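Local coordinates for protein inactive glucansucrase (Lactobacillus reuteri, PDB 5JBD) that is an inactive member of glycoside hydrolase family 70, the glucansucrase family, with a TIM-barrel fold and a bound calcium ion, at residues A[37-42]-A[60-65]; A[97-102]-A[157-162]; A[454-459]-A[501-506]. One frame throughout, in Å; residues are numbered along the deposited sequence.

Contact 1: residues A[37-42]-A[60-65]; sequences MAFAQD and RPYGTS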
loop_
_atom_site.group_PDB
_atom_site.type_symbol
_atom_site.label_atom_id
_atom_site.label_comp_id
_atom_site.label_asym_id
_atom_site.label_seq_id
_atom_site.Cartn_x
_atom_site.Cartn_y
_atom_site.Cartn_z
ATOM N N MET A 37 24.905 18.885 -37.163
ATOM C CA MET A 37 25.681 18.789 -35.917
ATOM C C MET A 37 25.019 19.552 -34.775
ATOM O O MET A 37 24.321 20.552 -35.009
ATOM C CB MET A 37 27.121 19.309 -36.118
ATOM C CG MET A 37 27.260 20.822 -36.210
ATOM S SD MET A 37 28.972 21.369 -36.444
ATOM C CE MET A 37 29.549 21.285 -34.748
ATOM N N ALA A 38 25.253 19.096 -33.545
ATOM C CA ALA A 38 24.761 19.804 -32.367
ATOM C C ALA A 38 25.251 21.237 -32.392
ATOM O O ALA A 38 26.377 21.503 -32.834
ATOM C CB ALA A 38 25.205 19.115 -31.077
ATOM N N PHE A 39 24.401 22.166 -31.967
ATOM C CA PHE A 39 24.775 23.586 -31.941
ATOM C C PHE A 39 25.966 23.797 -30.996
ATOM O O PHE A 39 26.858 24.574 -31.291
ATOM C CB PHE A 39 23.584 24.461 -31.524
ATOM C CG PHE A 39 23.935 25.909 -31.314
ATOM C CD1 PHE A 39 24.089 26.760 -32.397
ATOM C CD2 PHE A 39 24.111 26.421 -30.028
ATOM C CE1 PHE A 39 24.415 28.098 -32.210
ATOM C CE2 PHE A 39 24.441 27.750 -29.833
ATOM C CZ PHE A 39 24.585 28.593 -30.924
ATOM N N ALA A 40 25.943 23.099 -29.868
ATOM C CA ALA A 40 27.006 23.138 -28.860
ATOM C C ALA A 40 27.063 21.794 -28.136
ATOM O O ALA A 40 26.054 21.095 -28.040
ATOM C CB ALA A 40 26.757 24.265 -27.864
ATOM N N GLN A 41 28.234 21.442 -27.617
ATOM C CA GLN A 41 28.409 20.189 -26.896
ATOM C C GLN A 41 28.235 20.378 -25.388
ATOM O O GLN A 41 29.156 20.167 -24.594
ATOM C CB GLN A 41 29.763 19.567 -27.228
ATOM C CG GLN A 41 29.934 19.243 -28.705
ATOM C CD GLN A 41 31.004 18.189 -28.952
ATOM O OE1 GLN A 41 31.911 17.996 -28.130
ATOM N NE2 GLN A 41 30.894 17.488 -30.082
ATOM N N ASP A 42 27.020 20.738 -24.994
ATOM C CA ASP A 42 26.653 20.854 -23.575
ATOM C C ASP A 42 25.128 20.809 -23.428
ATOM O O ASP A 42 24.402 20.714 -24.420
ATOM C CB ASP A 42 27.255 22.136 -22.958
ATOM C CG ASP A 42 26.808 23.413 -23.673
ATOM O OD1 ASP A 42 25.600 23.584 -23.908
ATOM O OD2 ASP A 42 27.668 24.264 -23.978
ATOM N N ARG A 60 19.360 20.592 -30.123
ATOM C CA ARG A 60 19.341 21.752 -31.009
ATOM C C ARG A 60 20.421 21.570 -32.063
ATOM O O ARG A 60 21.607 21.692 -31.742
ATOM C CB ARG A 60 19.596 23.032 -30.213
ATOM C CG ARG A 60 19.574 24.299 -31.063
ATOM C CD ARG A 60 20.006 25.514 -30.269
ATOM N NE ARG A 60 20.245 26.671 -31.133
ATOM C CZ ARG A 60 20.691 27.851 -30.702
ATOM N NH1 ARG A 60 20.967 28.050 -29.406
ATOM N NH2 ARG A 60 20.878 28.840 -31.577
ATOM N N PRO A 61 20.031 21.268 -33.322
ATOM C CA PRO A 61 21.060 21.255 -34.378
ATOM C C PRO A 61 21.506 22.669 -34.689
ATOM O O PRO A 61 20.819 23.626 -34.309
ATOM C CB PRO A 61 20.328 20.660 -35.588
ATOM C CG PRO A 61 18.891 21.010 -35.363
ATOM C CD PRO A 61 18.689 20.988 -33.869
ATOM N N TYR A 62 22.647 22.808 -35.362
ATOM C CA TYR A 62 23.124 24.137 -35.769
ATOM C C TYR A 62 22.134 24.784 -36.744
ATOM O O TYR A 62 21.790 25.955 -36.598
ATOM C CB TYR A 62 24.539 24.050 -36.357
ATOM C CG TYR A 62 25.131 25.399 -36.753
ATOM C CD1 TYR A 62 24.905 25.920 -38.018
ATOM C CD2 TYR A 62 25.915 26.148 -35.863
ATOM C CE1 TYR A 62 25.438 27.140 -38.407
ATOM C CE2 TYR A 62 26.455 27.379 -36.245
ATOM C CZ TYR A 62 26.210 27.868 -37.519
ATOM O OH TYR A 62 26.718 29.079 -37.950
ATOM N N GLY A 63 21.674 24.023 -37.731
ATOM C CA GLY A 63 20.678 24.515 -38.686
ATOM C C GLY A 63 19.785 23.414 -39.227
ATOM O O GLY A 63 20.011 22.240 -38.938
ATOM N N THR A 64 18.781 23.815 -40.010
ATOM C CA THR A 64 17.821 22.912 -40.640
ATOM C C THR A 64 17.443 23.389 -42.045
ATOM O O THR A 64 17.682 24.545 -42.417
ATOM C CB THR A 64 16.514 22.790 -39.814
ATOM O OG1 THR A 64 15.811 24.037 -39.836
ATOM C CG2 THR A 64 16.794 22.404 -38.403
ATOM N N SER A 65 16.859 22.487 -42.829
ATOM C CA SER A 65 16.482 22.791 -44.209
ATOM C C SER A 65 15.230 22.042 -44.632
ATOM O O SER A 65 15.028 20.895 -44.251
ATOM C CB SER A 65 17.622 22.423 -45.168
ATOM O OG SER A 65 17.279 22.692 -46.518
#
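F39 and R60 meet twice, once through the backbone and once through their side chains. The amide of F39 gives a hydrogen bond to R60 O, N to O 2.8 Å, and on the far side of the A38/P61 pair Y62 N donates to M37 O, also 2.8 Å, at an N-H...O angle of 149°. A38 and P61 form a single beta bridge with CA atoms 4.5 Å apart; P61 CA also comes to 3.4 Å from M37 O, a CA-H...O contact beside the Y62 bond. The bridge ties a loop ahead of strand 58-59 to the segment leading into strand 63-64, which pairs with strand 72-73. Outside it, the guanidinium of R60 lies flat over one face of the F39 ring, planes 8° apart. CG anti to the backbone N in both residues (chi1 173° for F39) and a straight arginine chain bring CZ over the ring centre, 3.6 Å from the F39 centroid. Y62 comes at the F39 ring obliquely, Y62 CD2 to F39 CD1 4.0 Å. T74 OG1 takes the R60 NE bond and is also hydrogen-bonded to P61 O and Y62 O, which can at most share its proton. The stack occupies a face of R60 while NE and NH2 are both hydrogen-bonded outside the two segments, which implies that one arginine serves the loop pairing and T74 at once.

Contact 2: residues A[97-102]-A[157-162]; sequences IKYFVN and INSFAA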
loop_
_atom_site.group_PDB
_atom_site.type_symbol
_atom_site.label_atom_id
_atom_site.label_comp_id
_atom_site.label_asym_id
_atom_site.label_seq_id
_atom_site.Cartn_x
_atom_site.Cartn_y
_atom_site.Cartn_z
ATOM N N ILE A 97 11.553 5.450 -40.964
ATOM C CA ILE A 97 11.262 5.949 -42.314
ATOM C C ILE A 97 9.877 5.485 -42.779
ATOM O O ILE A 97 9.048 6.307 -43.195
ATOM C CB ILE A 97 12.383 5.551 -43.321
ATOM C CG1 ILE A 97 13.691 6.283 -42.968
ATOM C CG2 ILE A 97 11.984 5.881 -44.762
ATOM C CD1 ILE A 97 14.944 5.690 -43.592
ATOM N N LYS A 98 9.641 4.178 -42.683
ATOM C CA LYS A 98 8.339 3.563 -42.990
ATOM C C LYS A 98 7.180 4.185 -42.218
ATOM O O LYS A 98 6.162 4.538 -42.803
ATOM C CB LYS A 98 8.359 2.059 -42.671
ATOM C CG LYS A 98 9.069 1.184 -43.694
ATOM C CD LYS A 98 8.737 -0.309 -43.498
ATOM C CE LYS A 98 7.408 -0.850 -44.006
ATOM N NZ LYS A 98 7.472 -2.298 -44.372
ATOM N N TYR A 99 7.350 4.299 -40.903
ATOM C CA TYR A 99 6.309 4.839 -40.028
ATOM C C TYR A 99 5.947 6.283 -40.407
ATOM O O TYR A 99 4.762 6.601 -40.624
ATOM C CB TYR A 99 6.716 4.749 -38.550
ATOM C CG TYR A 99 5.606 5.195 -37.614
ATOM C CD1 TYR A 99 5.443 6.543 -37.287
ATOM C CD2 TYR A 99 4.687 4.291 -37.110
ATOM C CE1 TYR A 99 4.407 6.973 -36.473
ATOM C CE2 TYR A 99 3.655 4.709 -36.273
ATOM C CZ TYR A 99 3.515 6.047 -35.969
ATOM O OH TYR A 99 2.496 6.480 -35.155
ATOM N N PHE A 100 6.958 7.140 -40.537
ATOM C CA PHE A 100 6.700 8.540 -40.884
ATOM C C PHE A 100 6.063 8.726 -42.253
ATOM O O PHE A 100 5.074 9.449 -42.383
ATOM C CB PHE A 100 7.947 9.409 -40.688
ATOM C CG PHE A 100 8.022 9.993 -39.306
ATOM C CD1 PHE A 100 8.151 9.163 -38.215
ATOM C CD2 PHE A 100 7.882 11.358 -39.091
ATOM C CE1 PHE A 100 8.179 9.678 -36.928
ATOM C CE2 PHE A 100 7.910 11.879 -37.809
ATOM C CZ PHE A 100 8.062 11.037 -36.726
ATOM N N VAL A 101 6.571 8.026 -43.264
ATOM C CA VAL A 101 5.994 8.131 -44.614
ATOM C C VAL A 101 4.513 7.677 -44.608
ATOM O O VAL A 101 3.696 8.256 -45.327
ATOM C CB VAL A 101 6.859 7.391 -45.671
ATOM C CG1 VAL A 101 6.147 7.287 -47.013
ATOM C CG2 VAL A 101 8.194 8.106 -45.854
ATOM N N ASN A 102 4.171 6.701 -43.760
ATOM C CA ASN A 102 2.780 6.227 -43.609
ATOM C C ASN A 102 1.890 7.024 -42.631
ATOM O O ASN A 102 0.702 6.717 -42.509
ATOM C CB ASN A 102 2.757 4.733 -43.238
ATOM C CG ASN A 102 2.862 3.831 -44.453
ATOM O OD1 ASN A 102 1.871 3.598 -45.147
ATOM N ND2 ASN A 102 4.067 3.328 -44.725
ATOM N N ILE A 157 6.583 11.265 -32.948
ATOM C CA ILE A 157 7.759 10.605 -32.357
ATOM C C ILE A 157 7.362 9.682 -31.195
ATOM O O ILE A 157 7.839 8.553 -31.115
ATOM C CB ILE A 157 8.813 11.640 -31.886
ATOM C CG1 ILE A 157 9.469 12.325 -33.095
ATOM C CG2 ILE A 157 9.876 11.002 -30.987
ATOM C CD1 ILE A 157 10.500 11.488 -33.835
ATOM N N ASN A 158 6.510 10.176 -30.297
ATOM C CA ASN A 158 6.012 9.368 -29.171
ATOM C C ASN A 158 5.214 8.154 -29.663
ATOM O O ASN A 158 5.407 7.052 -29.165
ATOM C CB ASN A 158 5.164 10.208 -28.209
ATOM C CG ASN A 158 5.975 11.265 -27.472
ATOM O OD1 ASN A 158 7.179 11.124 -27.268
ATOM N ND2 ASN A 158 5.312 12.358 -27.096
ATOM N N SER A 159 4.362 8.353 -30.668
ATOM C CA SER A 159 3.619 7.242 -31.278
ATOM C C SER A 159 4.547 6.229 -31.956
ATOM O O SER A 159 4.383 5.023 -31.766
ATOM C CB SER A 159 2.580 7.763 -32.266
ATOM O OG SER A 159 1.703 8.652 -31.610
ATOM N N PHE A 160 5.537 6.709 -32.712
ATOM C CA PHE A 160 6.537 5.804 -33.300
ATOM C C PHE A 160 7.292 5.013 -32.250
ATOM O O PHE A 160 7.403 3.783 -32.362
ATOM C CB PHE A 160 7.564 6.538 -34.171
ATOM C CG PHE A 160 8.725 5.662 -34.578
ATOM C CD1 PHE A 160 8.528 4.599 -35.452
ATOM C CD2 PHE A 160 10.001 5.870 -34.061
ATOM C CE1 PHE A 160 9.580 3.770 -35.821
ATOM C CE2 PHE A 160 11.062 5.052 -34.432
ATOM C CZ PHE A 160 10.852 3.998 -35.313
ATOM N N ALA A 161 7.792 5.704 -31.225
ATOM C CA ALA A 161 8.610 5.049 -30.193
ATOM C C ALA A 161 7.863 3.918 -29.506
ATOM O O ALA A 161 8.436 2.867 -29.256
ATOM C CB ALA A 161 9.092 6.049 -29.166
ATOM N N ALA A 162 6.568 4.120 -29.273
ATOM C CA ALA A 162 5.687 3.088 -28.673
ATOM C C ALA A 162 5.568 1.791 -29.489
ATOM O O ALA A 162 5.203 0.763 -28.935
ATOM C CB ALA A 162 4.302 3.666 -28.402
#
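Y99 lays its ring against the backbone of F160: F160 CA stands 4.0 Å from the centroid of the tyrosine ring and almost on its normal, a CH-pi contact over the face. With CG anti to the backbone N (chi1 -175°), the tyrosine ring is placed over that CA. The F160 ring turns back the other way, bringing its CD1 to 3.6 Å from Y99 CB; the two side chains run antiparallel past one another, rings oblique with planes 55° apart. This is helix-helix packing: the end of helix 90-101 meets the last turns of helix 151-162, with the local axes 10.6 Å apart at closest and running 134° to each other. Deeper in, the ring of F100 meets F160 CB at its edge, CE1 to CB 4.2 Å, and I157 CD1 obliquely from CZ at 3.8 Å. F96 of the first helix, together with L136 and I140 of helix 126-147, continues this buried apolar side. Toward the outer side the packing thins: Y99 is partly exposed, and its OH meets S159 CB at 3.2 Å, with no hydrogen bond between the segments, while S159 OG bonds back to N155 O within its own helix.

Contact 3: residues A[454-459]-A[501-506]; sequences LSNKDT and QTMTKL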
loop_
_atom_site.group_PDB
_atom_site.type_symbol
_atom_site.label_atom_id
_atom_site.label_comp_id
_atom_site.label_asym_id
_atom_site.label_seq_id
_atom_site.Cartn_x
_atom_site.Cartn_y
_atom_site.Cartn_z
ATOM N N LEU A 454 -15.345 -9.340 17.564
ATOM C CA LEU A 454 -15.554 -8.375 18.640
ATOM C C LEU A 454 -15.717 -8.986 20.032
ATOM O O LEU A 454 -15.695 -8.256 21.024
ATOM C CB LEU A 454 -16.737 -7.472 18.299
ATOM C CG LEU A 454 -16.487 -6.580 17.056
ATOM C CD1 LEU A 454 -17.777 -5.918 16.599
ATOM C CD2 LEU A 454 -15.425 -5.519 17.320
ATOM N N SER A 455 -15.920 -10.297 20.112
ATOM C CA SER A 455 -15.997 -11.006 21.399
ATOM C C SER A 455 -14.699 -11.744 21.738
ATOM O O SER A 455 -14.538 -12.190 22.873
ATOM C CB SER A 455 -17.188 -11.977 21.414
ATOM O OG SER A 455 -17.098 -12.950 20.383
ATOM N N ASN A 456 -13.778 -11.873 20.777
ATOM C CA ASN A 456 -12.516 -12.596 21.019
ATOM C C ASN A 456 -11.618 -11.918 22.075
ATOM O O ASN A 456 -11.441 -10.698 22.061
ATOM C CB ASN A 456 -11.719 -12.761 19.709
ATOM C CG ASN A 456 -12.091 -14.017 18.930
ATOM O OD1 ASN A 456 -12.834 -14.892 19.395
ATOM N ND2 ASN A 456 -11.521 -14.136 17.743
ATOM N N LYS A 457 -11.041 -12.735 22.966
ATOM C CA LYS A 457 -10.048 -12.293 23.944
ATOM C C LYS A 457 -8.670 -12.241 23.276
ATOM O O LYS A 457 -8.439 -12.910 22.259
ATOM C CB LYS A 457 -10.004 -13.323 25.097
ATOM C CG LYS A 457 -9.172 -12.946 26.311
ATOM C CD LYS A 457 -9.317 -14.006 27.404
ATOM C CE LYS A 457 -8.528 -13.662 28.660
ATOM N NZ LYS A 457 -7.085 -13.525 28.367
ATOM N N ASP A 458 -7.732 -11.532 23.900
ATOM C CA ASP A 458 -6.357 -11.479 23.436
ATOM C C ASP A 458 -6.254 -11.006 21.980
ATOM O O ASP A 458 -5.658 -11.673 21.123
ATOM C CB ASP A 458 -5.631 -12.812 23.685
ATOM C CG ASP A 458 -5.290 -13.015 25.160
ATOM O OD1 ASP A 458 -4.638 -12.135 25.752
ATOM O OD2 ASP A 458 -5.689 -14.052 25.719
ATOM N N THR A 459 -6.879 -9.862 21.728
ATOM C CA THR A 459 -6.719 -9.144 20.477
ATOM C C THR A 459 -7.208 -7.703 20.572
ATOM O O THR A 459 -8.050 -7.382 21.402
ATOM C CB THR A 459 -7.463 -9.859 19.289
ATOM O OG1 THR A 459 -7.031 -9.300 18.042
ATOM C CG2 THR A 459 -8.960 -9.729 19.412
ATOM N N GLN A 501 -12.266 -16.628 28.204
ATOM C CA GLN A 501 -13.021 -17.036 27.029
ATOM C C GLN A 501 -12.962 -18.544 26.874
ATOM O O GLN A 501 -11.888 -19.145 27.008
ATOM C CB GLN A 501 -12.458 -16.410 25.748
ATOM C CG GLN A 501 -13.238 -16.804 24.491
ATOM C CD GLN A 501 -12.775 -16.068 23.251
ATOM O OE1 GLN A 501 -11.717 -15.447 23.254
ATOM N NE2 GLN A 501 -13.568 -16.125 22.187
ATOM N N THR A 502 -14.109 -19.126 26.540
ATOM C CA THR A 502 -14.219 -20.538 26.181
ATOM C C THR A 502 -15.030 -20.653 24.899
ATOM O O THR A 502 -16.113 -20.085 24.791
ATOM C CB THR A 502 -14.905 -21.349 27.312
ATOM O OG1 THR A 502 -14.182 -21.170 28.538
ATOM C CG2 THR A 502 -14.972 -22.852 26.976
ATOM N N MET A 503 -14.484 -21.360 23.921
ATOM C CA MET A 503 -15.179 -21.645 22.673
ATOM C C MET A 503 -15.400 -23.145 22.595
ATOM O O MET A 503 -14.441 -23.921 22.662
ATOM C CB MET A 503 -14.363 -21.213 21.470
ATOM C CG MET A 503 -14.134 -19.719 21.357
ATOM S SD MET A 503 -13.296 -19.252 19.818
ATOM C CE MET A 503 -14.609 -19.440 18.634
ATOM N N THR A 504 -16.648 -23.537 22.391
ATOM C CA THR A 504 -17.076 -24.930 22.504
ATOM C C THR A 504 -18.025 -25.300 21.360
ATOM O O THR A 504 -18.988 -24.581 21.124
ATOM C CB THR A 504 -17.808 -25.097 23.842
ATOM O OG1 THR A 504 -16.928 -24.754 24.916
ATOM C CG2 THR A 504 -18.286 -26.519 24.053
ATOM N N LYS A 505 -17.745 -26.392 20.648
ATOM C CA LYS A 505 -18.661 -26.884 19.615
ATOM C C LYS A 505 -19.885 -27.523 20.263
ATOM O O LYS A 505 -19.745 -28.377 21.149
ATOM C CB LYS A 505 -17.995 -27.902 18.697
ATOM C CG LYS A 505 -16.996 -27.289 17.731
ATOM C CD LYS A 505 -16.343 -28.366 16.883
ATOM C CE LYS A 505 -17.304 -28.943 15.863
ATOM N NZ LYS A 505 -16.632 -29.858 14.902
ATOM N N LEU A 506 -21.063 -27.079 19.838
ATOM C CA LEU A 506 -22.349 -27.602 20.321
ATOM C C LEU A 506 -22.866 -28.733 19.438
ATOM O O LEU A 506 -23.584 -29.605 19.903
ATOM C CB LEU A 506 -23.385 -26.477 20.416
ATOM C CG LEU A 506 -23.001 -25.312 21.336
ATOM C CD1 LEU A 506 -23.985 -24.168 21.150
ATOM C CD2 LEU A 506 -22.901 -25.719 22.809
#
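Q501 NE2 is gripped twice, by N456 OD1 across the contact and by S513 OG on the neighbouring strand. The bond to N456 OD1 is 3.1 Å long and nearly straight, 172° at the hydrogen, and the acceptor lies close to the plane of the glutamine amide. The two side chains cross at a slant, their amide planes 51° apart. The other end of the same amide is used as well: K457 N donates to Q501 OE1 at 2.8 Å, arriving from above the carbonyl plane. An extended chain, with chi1 -179°, carries this amide from strand 501-505 across to the loop that follows helix 446-455. K457 packs its CB against Q501 OE1, at 3.3 Å, but its NZ leads away to D458 OD2, a salt bridge of 3.0 Å, and to T378 O. The contact therefore joins the loop entering strand 460-464, one of the eight parallel strands of the TIM-type barrel, to strand 501-505, which lies between strands 375-376 and 510-515 of an antiparallel sheet. All five touching residues are buried. The backbone N-H of K457 probably fixes which end of the glutamine amide is OE1, and N456 OD1 and S513 OG then suit NE2.

How the contacts relate
The three contacts follow one another along the chain without interleaving. Contacts 1 and 2 lie on the same side of the chain's centre, their own centres 23 Å apart and their nearest atoms about 13 Å; helix 126-147 is touched by both, by T64 and S65 from contact 1 and by F100 from contact 2. Contact 3 is on the opposite side, with its centre 78 Å from that of contact 1 and 67 Å from that of contact 2, so these contacts sample two ends of an elongated molecule. None of the six segments includes a calcium ligand; the ion is held by E237, D243, N287 and N751. Of the three, contact 3 alone adjoins a strand of the parallel barrel.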